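Local coordinates for protein PKS (Streptomyces albus, PDB 4OQJ) that probably acts as a polyketide synthase ketosynthase in oxazolomycin biosynthesis, extending acyl chains by condensation with units carried on phosphopantetheine arms, at residues P426-A431 with I446-P451; V323-A328 with I382-M387; D22-G27 with D276-V281. All blocks are in the same frame, centred on the assembly; numbering follows the deposited sequence.

Interaction 1 of 3, residues P426-A431 with I446-P451; sequences PTPRRA and IVEEPP
R430 and E448 lie side by side and point the same way, E448 extended with CG anti to its backbone N (chi1 -173°), their flat ends 16° from coplanar and the guanidinium edge turned to a single carboxylate oxygen. NE of R430 gives E448 OE1 a short, nearly straight bond of 2.6 Å that stays in the guanidinium plane, while NH2 adds a weak one to the same oxygen. CB of T427 covers one face of this guanidinium, and NH1 is bonded to T322. The neighbouring pair differs. R429 and E449 cross obliquely, with guanidinium and carboxylate planes 80° apart, and E449 OE2 accepts twice: from the backbone N of R429 on its anti side at 2.7 Å, and from NH1 of R429 on its syn side at 2.9 Å. The two pairs sit at the open end of the beta hairpin formed by strands 430-436 and 441-448. R430 faces E448 there as an antiparallel non-hydrogen-bonded pair, and A431 faces V447 as a hydrogen-bonded one, with A431 N to V447 O at 2.8 Å and V447 N to A431 O at 2.9 Å. Past the last strand pair, E449 N still reaches R429 O at 3.0 Å. P428 CB rests against E448 CD at 3.6 Å, and the other oxygen of E449, OE1, forms a salt bridge with R391.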
ATOM      1  N   PRO A 426       2.619 -26.208  25.232  1.00 38.85           N
ATOM      2  CA  PRO A 426       1.492 -25.745  26.054  1.00 40.85           C
ATOM      3  C   PRO A 426       0.503 -24.857  25.298  1.00 39.95           C
ATOM      4  O   PRO A 426      -0.625 -24.683  25.754  1.00 41.05           O
ATOM      5  CB  PRO A 426       2.171 -24.962  27.185  1.00 43.89           C
ATOM      6  CG  PRO A 426       3.563 -24.728  26.741  1.00 42.52           C
ATOM      7  CD  PRO A 426       3.921 -25.803  25.785  1.00 38.00           C
ATOM      8  N   THR A 427       0.927 -24.300  24.166  1.00 34.75           N
ATOM      9  CA  THR A 427       0.028 -23.578  23.271  1.00 31.71           C
ATOM     10  C   THR A 427       0.074 -24.240  21.896  1.00 28.12           C
ATOM     11  O   THR A 427       0.950 -25.073  21.641  1.00 27.67           O
ATOM     12  CB  THR A 427       0.418 -22.090  23.138  1.00 35.80           C
ATOM     13  OG1 THR A 427       1.682 -21.978  22.468  1.00 35.58           O
ATOM     14  CG2 THR A 427       0.510 -21.437  24.508  1.00 37.79           C
ATOM     15  N   PRO A 428      -0.865 -23.875  21.006  1.00 28.23           N
ATOM     16  CA  PRO A 428      -0.730 -24.306  19.612  1.00 28.87           C
ATOM     17  C   PRO A 428       0.614 -23.865  19.055  1.00 26.37           C
ATOM     18  O   PRO A 428       1.176 -22.878  19.539  1.00 24.50           O
ATOM     19  CB  PRO A 428      -1.889 -23.599  18.903  1.00 29.72           C
ATOM     20  CG  PRO A 428      -2.900 -23.385  19.957  1.00 35.33           C
ATOM     21  CD  PRO A 428      -2.119 -23.139  21.230  1.00 32.31           C
ATOM     22  N   ARG A 429       1.128 -24.582  18.065  1.00 24.73           N
ATOM     23  CA  ARG A 429       2.409 -24.235  17.483  1.00 24.89           C
ATOM     24  C   ARG A 429       2.375 -22.837  16.859  1.00 23.03           C
ATOM     25  O   ARG A 429       1.478 -22.516  16.086  1.00 21.92           O
ATOM     26  CB  ARG A 429       2.801 -25.274  16.444  1.00 23.23           C
ATOM     27  CG  ARG A 429       2.978 -26.679  17.036  1.00 24.39           C
ATOM     28  CD  ARG A 429       2.928 -27.714  15.949  1.00 24.81           C
ATOM     29  NE  ARG A 429       3.185 -29.063  16.448  1.00 27.43           N
ATOM     30  CZ  ARG A 429       2.278 -29.825  17.050  1.00 30.32           C
ATOM     31  NH1 ARG A 429       1.044 -29.374  17.250  1.00 29.33           N
ATOM     32  NH2 ARG A 429       2.608 -31.049  17.452  1.00 30.29           N
ATOM     33  N   ARG A 430       3.359 -22.010  17.203  1.00 21.16           N
ATOM     34  CA  ARG A 430       3.430 -20.650  16.691  1.00 18.97           C
ATOM     35  C   ARG A 430       4.807 -20.352  16.128  1.00 19.28           C
ATOM     36  O   ARG A 430       5.832 -20.805  16.669  1.00 18.95           O
ATOM     37  CB  ARG A 430       3.099 -19.643  17.785  1.00 20.96           C
ATOM     38  CG  ARG A 430       1.669 -19.686  18.254  1.00 23.80           C
ATOM     39  CD  ARG A 430       1.509 -18.968  19.581  1.00 25.49           C
ATOM     40  NE  ARG A 430       0.118 -18.987  20.010  1.00 24.58           N
ATOM     41  CZ  ARG A 430      -0.306 -18.637  21.215  1.00 27.57           C
ATOM     42  NH1 ARG A 430       0.554 -18.235  22.148  1.00 26.18           N
ATOM     43  NH2 ARG A 430      -1.601 -18.694  21.486  1.00 30.83           N
ATOM     44  N   ALA A 431       4.813 -19.568  15.054  1.00 16.71           N
ATOM     45  CA  ALA A 431       6.034 -19.159  14.394  1.00 15.93           C
ATOM     46  C   ALA A 431       6.054 -17.667  14.127  1.00 16.43           C
ATOM     47  O   ALA A 431       5.003 -17.009  14.059  1.00 14.45           O
ATOM     48  CB  ALA A 431       6.202 -19.915  13.079  1.00 15.98           C
ATOM     49  N   ILE A 446       3.156 -13.113  12.702  1.00 12.48           N
ATOM     50  CA  ILE A 446       3.006 -14.220  13.641  1.00 13.78           C
ATOM     51  C   ILE A 446       1.980 -15.171  13.069  1.00 14.54           C
ATOM     52  O   ILE A 446       0.853 -14.770  12.751  1.00 14.85           O
ATOM     53  CB  ILE A 446       2.543 -13.763  15.033  1.00 18.62           C
ATOM     54  CG1 ILE A 446       3.510 -12.713  15.617  1.00 21.43           C
ATOM     55  CG2 ILE A 446       2.377 -14.973  15.968  1.00 20.14           C
ATOM     56  CD1 ILE A 446       4.936 -13.177  15.775  1.00 22.12           C
ATOM     57  N   VAL A 447       2.377 -16.428  12.942  1.00 13.69           N
ATOM     58  CA  VAL A 447       1.541 -17.456  12.324  1.00 17.12           C
ATOM     59  C   VAL A 447       1.360 -18.618  13.298  1.00 19.91           C
ATOM     60  O   VAL A 447       2.319 -19.031  13.954  1.00 19.90           O
ATOM     61  CB  VAL A 447       2.156 -17.997  11.005  1.00 21.38           C
ATOM     62  CG1 VAL A 447       1.156 -18.854  10.279  1.00 21.93           C
ATOM     63  CG2 VAL A 447       2.607 -16.861  10.099  1.00 26.01           C
ATOM     64  N   GLU A 448       0.133 -19.134  13.380  1.00 16.24           N
ATOM     65  CA  GLU A 448      -0.200 -20.274  14.228  1.00 17.64           C
ATOM     66  C   GLU A 448      -0.756 -21.441  13.395  1.00 21.08           C
ATOM     67  O   GLU A 448      -1.338 -21.258  12.307  1.00 17.14           O
ATOM     68  CB  GLU A 448      -1.208 -19.843  15.296  1.00 17.87           C
ATOM     69  CG  GLU A 448      -1.523 -20.885  16.351  1.00 23.71           C
ATOM     70  CD  GLU A 448      -2.380 -20.324  17.481  1.00 28.51           C
ATOM     71  OE1 GLU A 448      -1.843 -19.600  18.350  1.00 28.63           O
ATOM     72  OE2 GLU A 448      -3.600 -20.587  17.490  1.00 32.40           O
ATOM     73  N   GLU A 449      -0.573 -22.652  13.900  1.00 20.68           N
ATOM     74  CA  GLU A 449      -1.094 -23.815  13.213  1.00 19.88           C
ATOM     75  C   GLU A 449      -2.618 -23.709  13.182  1.00 19.06           C
ATOM     76  O   GLU A 449      -3.219 -23.053  14.034  1.00 19.31           O
ATOM     77  CB  GLU A 449      -0.639 -25.100  13.892  1.00 21.53           C
ATOM     78  CG  GLU A 449      -1.183 -25.290  15.303  1.00 25.65           C
ATOM     79  CD  GLU A 449      -0.807 -26.651  15.864  1.00 29.55           C
ATOM     80  OE1 GLU A 449      -1.123 -27.655  15.192  1.00 30.53           O
ATOM     81  OE2 GLU A 449      -0.191 -26.718  16.953  1.00 28.85           O
ATOM     82  N   PRO A 450      -3.245 -24.318  12.175  1.00 19.42           N
ATOM     83  CA  PRO A 450      -4.694 -24.173  12.081  1.00 23.26           C
ATOM     84  C   PRO A 450      -5.414 -24.968  13.166  1.00 25.10           C
ATOM     85  O   PRO A 450      -4.843 -25.917  13.713  1.00 23.65           O
ATOM     86  CB  PRO A 450      -5.005 -24.719  10.687  1.00 24.82           C
ATOM     87  CG  PRO A 450      -3.941 -25.731  10.443  1.00 27.00           C
ATOM     88  CD  PRO A 450      -2.701 -25.205  11.133  1.00 22.24           C
ATOM     89  N   PRO A 451      -6.656 -24.582  13.486  1.00 32.85           N
ATOM     90  CA  PRO A 451      -7.414 -25.358  14.473  1.00 38.77           C
ATOM     91  C   PRO A 451      -7.799 -26.729  13.926  1.00 40.54           C
ATOM     92  O   PRO A 451      -7.863 -26.913  12.703  1.00 33.19           O
ATOM     93  CB  PRO A 451      -8.648 -24.489  14.731  1.00 38.89           C
ATOM     94  CG  PRO A 451      -8.805 -23.674  13.482  1.00 32.84           C
ATOM     95  CD  PRO A 451      -7.423 -23.440  12.959  1.00 30.22           C
TER

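Interaction 2 of 3, residues V323-A328 with I382-M387; sequences VSYVEA and IKTILM
Y325 presents one ring face to the end of M387, present here as selenomethionine, whose methyl CE stands 3.6 Å from the ring centroid and only 6° off the normal. The SE atom lies over the same face, 4.1 Å from the centroid, so that the pair combines a CH-pi contact with a Met-aromatic one; the two side chains cross at about a right angle. Beyond the ring, the phenol OH gives E327 OE1 a hydrogen bond of 2.7 Å, arriving nearly along the C-O axis. K383 NZ comes to the same oxygen from the syn side and makes a salt bridge of 2.9 Å. NZ also lies 3.0 Å from Y325 OH, which brings ammonium, phenol and carboxylate oxygen together in one cluster. T384 comes in at the ring edge, its OG1 3.4 Å from E327 CB; that hydroxyl is bonded to G380 O one turn back along the helix.

Helix 376-390 packs on the sheet that holds strand 325-327. Y325 and E327, two apart on that strand, both point to the helix, with V326 between them pointing away, and K383, T384 and M387 share the helix face that meets them. The segments run nearly antiparallel (155°), their axes 9.5 Å apart. K383 has CG anti to its backbone N (chi1 156°) and an extended chain, which carries NZ across to the strand, whereas E327 bends at chi2 and its second oxygen, OE2, accepts from V365 N. E327 opens the EAHGT sequence familiar from ketosynthases. With both carboxylate oxygens engaged, the E327 side chain is held against rotation, and the buried K383 is probably balanced electrostatically by it.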
ATOM      1  N   VAL A 323       6.578 -19.005  21.052  1.00 22.75           N
ATOM      2  CA  VAL A 323       7.020 -19.114  19.665  1.00 21.29           C
ATOM      3  C   VAL A 323       8.119 -20.167  19.589  1.00 24.02           C
ATOM      4  O   VAL A 323       9.090 -20.073  20.342  1.00 22.53           O
ATOM      5  CB  VAL A 323       7.525 -17.737  19.141  1.00 20.22           C
ATOM      6  CG1 VAL A 323       8.083 -17.851  17.741  1.00 18.01           C
ATOM      7  CG2 VAL A 323       6.392 -16.704  19.180  1.00 18.85           C
ATOM      8  N   SER A 324       7.975 -21.163  18.703  1.00 21.10           N
ATOM      9  CA  SER A 324       8.912 -22.303  18.658  1.00 22.05           C
ATOM     10  C   SER A 324       9.652 -22.445  17.331  1.00 21.09           C
ATOM     11  O   SER A 324      10.489 -23.341  17.182  1.00 21.81           O
ATOM     12  CB  SER A 324       8.181 -23.627  18.966  1.00 23.37           C
ATOM     13  OG  SER A 324       7.006 -23.772  18.186  1.00 23.89           O
ATOM     14  N   TYR A 325       9.339 -21.574  16.375  1.00 19.57           N
ATOM     15  CA  TYR A 325      10.103 -21.469  15.126  1.00 18.61           C
ATOM     16  C   TYR A 325      10.123 -20.010  14.636  1.00 17.31           C
ATOM     17  O   TYR A 325       9.100 -19.330  14.652  1.00 16.58           O
ATOM     18  CB  TYR A 325       9.524 -22.379  14.011  1.00 24.19           C
ATOM     19  CG  TYR A 325      10.320 -22.221  12.745  1.00 21.82           C
ATOM     20  CD1 TYR A 325      11.590 -22.770  12.642  1.00 21.11           C
ATOM     21  CD2 TYR A 325       9.836 -21.481  11.675  1.00 20.73           C
ATOM     22  CE1 TYR A 325      12.358 -22.588  11.522  1.00 22.38           C
ATOM     23  CE2 TYR A 325      10.599 -21.302  10.536  1.00 17.14           C
ATOM     24  CZ  TYR A 325      11.862 -21.856  10.470  1.00 19.22           C
ATOM     25  OH  TYR A 325      12.659 -21.675   9.357  1.00 18.44           O
ATOM     26  N   VAL A 326      11.279 -19.529  14.193  1.00 17.29           N
ATOM     27  CA  VAL A 326      11.339 -18.255  13.480  1.00 18.25           C
ATOM     28  C   VAL A 326      11.958 -18.450  12.105  1.00 17.07           C
ATOM     29  O   VAL A 326      13.037 -19.028  11.965  1.00 17.24           O
ATOM     30  CB  VAL A 326      12.158 -17.172  14.248  1.00 16.25           C
ATOM     31  CG1 VAL A 326      12.423 -15.950  13.360  1.00 15.88           C
ATOM     32  CG2 VAL A 326      11.441 -16.750  15.515  1.00 17.76           C
ATOM     33  N   GLU A 327      11.255 -17.954  11.097  1.00 14.21           N
ATOM     34  CA  GLU A 327      11.767 -17.897   9.748  1.00 14.16           C
ATOM     35  C   GLU A 327      12.432 -16.538   9.603  1.00 12.87           C
ATOM     36  O   GLU A 327      11.763 -15.511   9.481  1.00 12.73           O
ATOM     37  CB  GLU A 327      10.648 -18.110   8.718  1.00 15.82           C
ATOM     38  CG  GLU A 327      11.028 -17.846   7.240  1.00 16.32           C
ATOM     39  CD  GLU A 327      12.042 -18.855   6.667  1.00 17.27           C
ATOM     40  OE1 GLU A 327      12.288 -19.913   7.286  1.00 14.56           O
ATOM     41  OE2 GLU A 327      12.588 -18.579   5.579  1.00 12.98           O
ATOM     42  N   ALA A 328      13.756 -16.563   9.644  1.00 13.70           N
ATOM     43  CA  ALA A 328      14.592 -15.382   9.549  1.00 14.78           C
ATOM     44  C   ALA A 328      14.597 -14.799   8.147  1.00 14.18           C
ATOM     45  O   ALA A 328      14.342 -15.496   7.168  1.00 14.15           O
ATOM     46  CB  ALA A 328      15.995 -15.724   9.951  1.00 15.71           C
ATOM     47  N   ILE A 382       5.209 -18.906   3.146  1.00 10.16           N
ATOM     48  CA  ILE A 382       4.617 -20.136   2.657  1.00 11.40           C
ATOM     49  C   ILE A 382       5.372 -21.340   3.209  1.00 11.23           C
ATOM     50  O   ILE A 382       4.738 -22.314   3.549  1.00 11.62           O
ATOM     51  CB  ILE A 382       4.545 -20.169   1.116  1.00 11.06           C
ATOM     52  CG1 ILE A 382       3.475 -19.171   0.659  1.00 11.39           C
ATOM     53  CG2 ILE A 382       4.159 -21.573   0.618  1.00 14.69           C
ATOM     54  CD1 ILE A 382       3.403 -18.933  -0.837  1.00 10.14           C
ATOM     55  N   LYS A 383       6.697 -21.270   3.358  1.00 12.24           N
ATOM     56  CA  LYS A 383       7.423 -22.369   3.998  1.00 13.18           C
ATOM     57  C   LYS A 383       6.873 -22.584   5.392  1.00 16.28           C
ATOM     58  O   LYS A 383       6.655 -23.713   5.814  1.00 17.05           O
ATOM     59  CB  LYS A 383       8.939 -22.091   4.078  1.00 12.77           C
ATOM     60  CG  LYS A 383       9.684 -22.851   5.196  1.00 13.46           C
ATOM     61  CD  LYS A 383      11.150 -22.408   5.296  1.00 16.37           C
ATOM     62  CE  LYS A 383      11.862 -23.086   6.470  1.00 17.26           C
ATOM     63  NZ  LYS A 383      13.236 -22.589   6.555  1.00 15.62           N
ATOM     64  N   THR A 384       6.663 -21.488   6.111  1.00 13.43           N
ATOM     65  CA  THR A 384       6.258 -21.560   7.510  1.00 14.54           C
ATOM     66  C   THR A 384       4.830 -22.089   7.611  1.00 15.53           C
ATOM     67  O   THR A 384       4.513 -22.877   8.496  1.00 16.55           O
ATOM     68  CB  THR A 384       6.385 -20.158   8.189  1.00 17.98           C
ATOM     69  OG1 THR A 384       7.754 -19.728   8.124  1.00 16.96           O
ATOM     70  CG2 THR A 384       5.944 -20.199   9.635  1.00 16.12           C
ATOM     71  N   ILE A 385       3.972 -21.681   6.688  1.00 14.46           N
ATOM     72  CA  ILE A 385       2.606 -22.206   6.649  1.00 15.66           C
ATOM     73  C   ILE A 385       2.597 -23.724   6.421  1.00 15.43           C
ATOM     74  O   ILE A 385       1.852 -24.444   7.075  1.00 17.47           O
ATOM     75  CB  ILE A 385       1.773 -21.511   5.553  1.00 14.85           C
ATOM     76  CG1 ILE A 385       1.484 -20.068   5.961  1.00 15.38           C
ATOM     77  CG2 ILE A 385       0.459 -22.260   5.300  1.00 15.25           C
ATOM     78  CD1 ILE A 385       0.940 -19.201   4.835  1.00 14.61           C
ATOM     79  N   LEU A 386       3.429 -24.215   5.508  1.00 15.52           N
ATOM     80  CA  LEU A 386       3.463 -25.650   5.219  1.00 18.25           C
ATOM     81  C   LEU A 386       3.997 -26.454   6.408  1.00 20.73           C
ATOM     82  O   LEU A 386       3.477 -27.529   6.721  1.00 18.40           O
ATOM     83  CB  LEU A 386       4.307 -25.923   3.972  1.00 16.32           C
ATOM     84  CG  LEU A 386       3.684 -25.375   2.675  1.00 15.71           C
ATOM     85  CD1 LEU A 386       4.679 -25.405   1.529  1.00 17.14           C
ATOM     86  CD2 LEU A 386       2.436 -26.174   2.293  1.00 18.16           C
HETATM   87  N   MSE A 387       5.031 -25.939   7.063  1.00 16.50           N
HETATM   88  CA  MSE A 387       5.590 -26.583   8.251  1.00 18.05           C
HETATM   89  C   MSE A 387       4.522 -26.756   9.314  1.00 19.07           C
HETATM   90  O   MSE A 387       4.439 -27.806   9.950  1.00 19.87           O
HETATM   91  CB  MSE A 387       6.746 -25.759   8.841  1.00 18.00           C
HETATM   92  CG  MSE A 387       8.004 -25.730   8.020  1.00 20.04           C
HETATM   93 SE   MSE A 387       9.232 -24.367   8.734  0.69 25.55          SE
HETATM   94  CE  MSE A 387       9.554 -25.122  10.486  1.00 25.80           C
TER

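Interaction 3 of 3, residues D22-G27 with D276-V281; sequences DIAVIG and DTVHAV
V25 meets A280 and H279 across an irregular antiparallel join, its N bonded to A280 O at 2.9 Å and its O accepting from H279 N at 2.8 Å. Two residues thus stand opposite one, in the manner of a beta bulge. H279 turns its ring edge-on to the same carbonyl: V25 O lies at the ring edge, in plane, and receives a long, weak bond from ND1. CE1 comes 3.5 Å from I26 O, which extends the contact of that edge along the backbone of the first strand. Beyond the bulge the strands stay in touch through a CA-H...O contact, I26 CA to T277 O at 3.2 Å, and through a water that donates to I26 O and weakly accepts from T277 N.

Carbon-to-carbon contacts flank the backbone bonds. A24 CB meets V278 CG1 at 3.9 Å, D22 CB touches V281 CG1 at 3.7 Å, and I26 CG2 lies against D276 CB at 3.9 Å. With chi1 at 61°, the CG2 branch of I26 stands anti to the carbonyl carbon and is the one that meets D276. The join brings the two halves of the thiolase fold together, with I385 of helix 376-390 against V25 and helix 268-274 against A24 and I26. D22 pairs with K283 of strand 280-289, and D276 with K266 and Y123. V25 O is gripped chiefly by the straight main-chain bond from H279 N, the weak ND1 bond only adding to it, whereas A280 N, buried at the bulge, finds no partner.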
ATOM      1  N   ASP A  22      -8.038 -12.602  14.312  1.00 21.38           N
ATOM      2  CA  ASP A  22      -7.280 -13.685  13.691  1.00 18.24           C
ATOM      3  C   ASP A  22      -7.673 -13.807  12.225  1.00 16.78           C
ATOM      4  O   ASP A  22      -8.858 -13.761  11.890  1.00 15.86           O
ATOM      5  CB  ASP A  22      -7.516 -15.018  14.410  1.00 23.83           C
ATOM      6  CG  ASP A  22      -6.786 -15.113  15.747  1.00 33.34           C
ATOM      7  OD1 ASP A  22      -5.922 -14.259  16.046  1.00 31.19           O
ATOM      8  OD2 ASP A  22      -7.081 -16.063  16.502  1.00 39.31           O
ATOM      9  N   ILE A  23      -6.675 -13.963  11.358  1.00 16.39           N
ATOM     10  CA  ILE A  23      -6.890 -14.095   9.918  1.00 14.80           C
ATOM     11  C   ILE A  23      -6.524 -15.493   9.434  1.00 14.83           C
ATOM     12  O   ILE A  23      -5.396 -15.938   9.615  1.00 16.30           O
ATOM     13  CB  ILE A  23      -6.044 -13.081   9.108  1.00 17.07           C
ATOM     14  CG1 ILE A  23      -6.331 -11.628   9.513  1.00 21.58           C
ATOM     15  CG2 ILE A  23      -6.265 -13.261   7.617  1.00 14.69           C
ATOM     16  CD1 ILE A  23      -7.731 -11.169   9.297  1.00 23.32           C
ATOM     17  N   ALA A  24      -7.463 -16.178   8.790  1.00 13.84           N
ATOM     18  CA  ALA A  24      -7.169 -17.471   8.186  1.00 13.75           C
ATOM     19  C   ALA A  24      -6.464 -17.336   6.841  1.00 14.05           C
ATOM     20  O   ALA A  24      -6.805 -16.469   6.035  1.00 15.83           O
ATOM     21  CB  ALA A  24      -8.441 -18.270   8.007  1.00 17.24           C
ATOM     22  N   VAL A  25      -5.477 -18.193   6.606  1.00 12.23           N
ATOM     23  CA  VAL A  25      -4.959 -18.418   5.266  1.00 11.48           C
ATOM     24  C   VAL A  25      -5.776 -19.541   4.651  1.00 14.42           C
ATOM     25  O   VAL A  25      -5.662 -20.684   5.094  1.00 17.16           O
ATOM     26  CB  VAL A  25      -3.483 -18.798   5.284  1.00 14.47           C
ATOM     27  CG1 VAL A  25      -2.973 -19.014   3.875  1.00 13.41           C
ATOM     28  CG2 VAL A  25      -2.674 -17.712   5.994  1.00 14.08           C
ATOM     29  N   ILE A  26      -6.610 -19.233   3.658  1.00 14.06           N
ATOM     30  CA  ILE A  26      -7.532 -20.237   3.135  1.00 15.20           C
ATOM     31  C   ILE A  26      -7.112 -20.774   1.789  1.00 13.64           C
ATOM     32  O   ILE A  26      -7.742 -21.684   1.264  1.00 13.62           O
ATOM     33  CB  ILE A  26      -8.955 -19.704   3.019  1.00 15.31           C
ATOM     34  CG1 ILE A  26      -9.029 -18.506   2.062  1.00 13.66           C
ATOM     35  CG2 ILE A  26      -9.499 -19.351   4.407  1.00 16.26           C
ATOM     36  CD1 ILE A  26     -10.466 -18.116   1.739  1.00 18.57           C
ATOM     37  N   GLY A  27      -6.044 -20.228   1.232  1.00 13.85           N
ATOM     38  CA  GLY A  27      -5.499 -20.736  -0.010  1.00 16.51           C
ATOM     39  C   GLY A  27      -4.128 -20.131  -0.231  1.00 16.14           C
ATOM     40  O   GLY A  27      -3.773 -19.160   0.430  1.00 14.14           O
ATOM     41  N   ASP A 276     -14.354 -23.204   4.946  1.00 19.53           N
ATOM     42  CA  ASP A 276     -13.118 -23.194   4.163  1.00 20.57           C
ATOM     43  C   ASP A 276     -12.014 -24.058   4.793  1.00 20.59           C
ATOM     44  O   ASP A 276     -12.022 -24.327   5.986  1.00 21.20           O
ATOM     45  CB  ASP A 276     -12.586 -21.766   3.995  1.00 20.89           C
ATOM     46  CG  ASP A 276     -13.589 -20.831   3.357  1.00 19.24           C
ATOM     47  OD1 ASP A 276     -14.411 -21.280   2.533  1.00 18.06           O
ATOM     48  OD2 ASP A 276     -13.557 -19.634   3.690  1.00 20.15           O
ATOM     49  N   THR A 277     -11.056 -24.492   3.983  1.00 20.55           N
ATOM     50  CA  THR A 277      -9.835 -25.078   4.520  1.00 22.62           C
ATOM     51  C   THR A 277      -8.948 -23.975   5.108  1.00 23.10           C
ATOM     52  O   THR A 277      -8.634 -22.998   4.427  1.00 22.56           O
ATOM     53  CB  THR A 277      -9.071 -25.839   3.446  1.00 19.49           C
ATOM     54  OG1 THR A 277      -9.842 -26.985   3.050  1.00 18.51           O
ATOM     55  CG2 THR A 277      -7.720 -26.321   3.970  1.00 26.91           C
ATOM     56  N   VAL A 278      -8.577 -24.109   6.377  1.00 21.66           N
ATOM     57  CA  VAL A 278      -7.641 -23.168   7.014  1.00 18.99           C
ATOM     58  C   VAL A 278      -6.248 -23.803   7.018  1.00 19.67           C
ATOM     59  O   VAL A 278      -6.034 -24.856   7.615  1.00 19.40           O
ATOM     60  CB  VAL A 278      -8.093 -22.810   8.445  1.00 19.32           C
ATOM     61  CG1 VAL A 278      -7.143 -21.811   9.096  1.00 16.62           C
ATOM     62  CG2 VAL A 278      -9.513 -22.242   8.422  1.00 21.87           C
ATOM     63  N   HIS A 279      -5.318 -23.195   6.300  1.00 16.23           N
ATOM     64  CA  HIS A 279      -3.955 -23.717   6.195  1.00 18.33           C
ATOM     65  C   HIS A 279      -3.100 -23.271   7.388  1.00 19.97           C
ATOM     66  O   HIS A 279      -2.189 -23.976   7.826  1.00 20.04           O
ATOM     67  CB  HIS A 279      -3.318 -23.258   4.883  1.00 16.27           C
ATOM     68  CG  HIS A 279      -3.942 -23.867   3.668  1.00 18.52           C
ATOM     69  ND1 HIS A 279      -5.169 -23.472   3.187  1.00 23.90           N
ATOM     70  CD2 HIS A 279      -3.521 -24.870   2.861  1.00 24.34           C
ATOM     71  CE1 HIS A 279      -5.473 -24.194   2.120  1.00 23.56           C
ATOM     72  NE2 HIS A 279      -4.487 -25.038   1.896  1.00 28.34           N
ATOM     73  N   ALA A 280      -3.415 -22.094   7.906  1.00 18.66           N
ATOM     74  CA  ALA A 280      -2.713 -21.543   9.064  1.00 19.62           C
ATOM     75  C   ALA A 280      -3.458 -20.290   9.501  1.00 17.00           C
ATOM     76  O   ALA A 280      -4.329 -19.814   8.765  1.00 17.32           O
ATOM     77  CB  ALA A 280      -1.265 -21.227   8.716  1.00 21.73           C
ATOM     78  N   VAL A 281      -3.112 -19.746  10.668  1.00 14.40           N
ATOM     79  CA  VAL A 281      -3.751 -18.537  11.190  1.00 14.25           C
ATOM     80  C   VAL A 281      -2.702 -17.442  11.428  1.00 15.01           C
ATOM     81  O   VAL A 281      -1.706 -17.659  12.089  1.00 17.01           O
ATOM     82  CB  VAL A 281      -4.508 -18.813  12.499  1.00 16.95           C
ATOM     83  CG1 VAL A 281      -5.181 -17.553  13.021  1.00 15.31           C
ATOM     84  CG2 VAL A 281      -5.531 -19.930  12.300  1.00 20.99           C
TER
HETATM   85  O   HOH W   1     -10.259 -23.057   1.323  1.00 13.79           O

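How the interactions relate
From the N terminus, interaction 3 closes first and over the longest span, bringing strand 23-31 beside strand 280-289 across some 250 residues. Interaction 2 then ties strand 325-327 to helix 376-390, and interaction 1 joins the outer ends of a hairpin, its segments 15 residues apart. The three follow in series; none nests or crosses. They meet in space nonetheless: strands 23-31, 280-289, 441-448, 430-436 and 325-327 are successive neighbours in one sheet. V281 O bonds to E448 N between interactions 3 and 1, and R430 O to S324 N between 1 and 2. Helix 376-390, half of interaction 2, also reaches the other two, through T384 on A431 and I385 on H279.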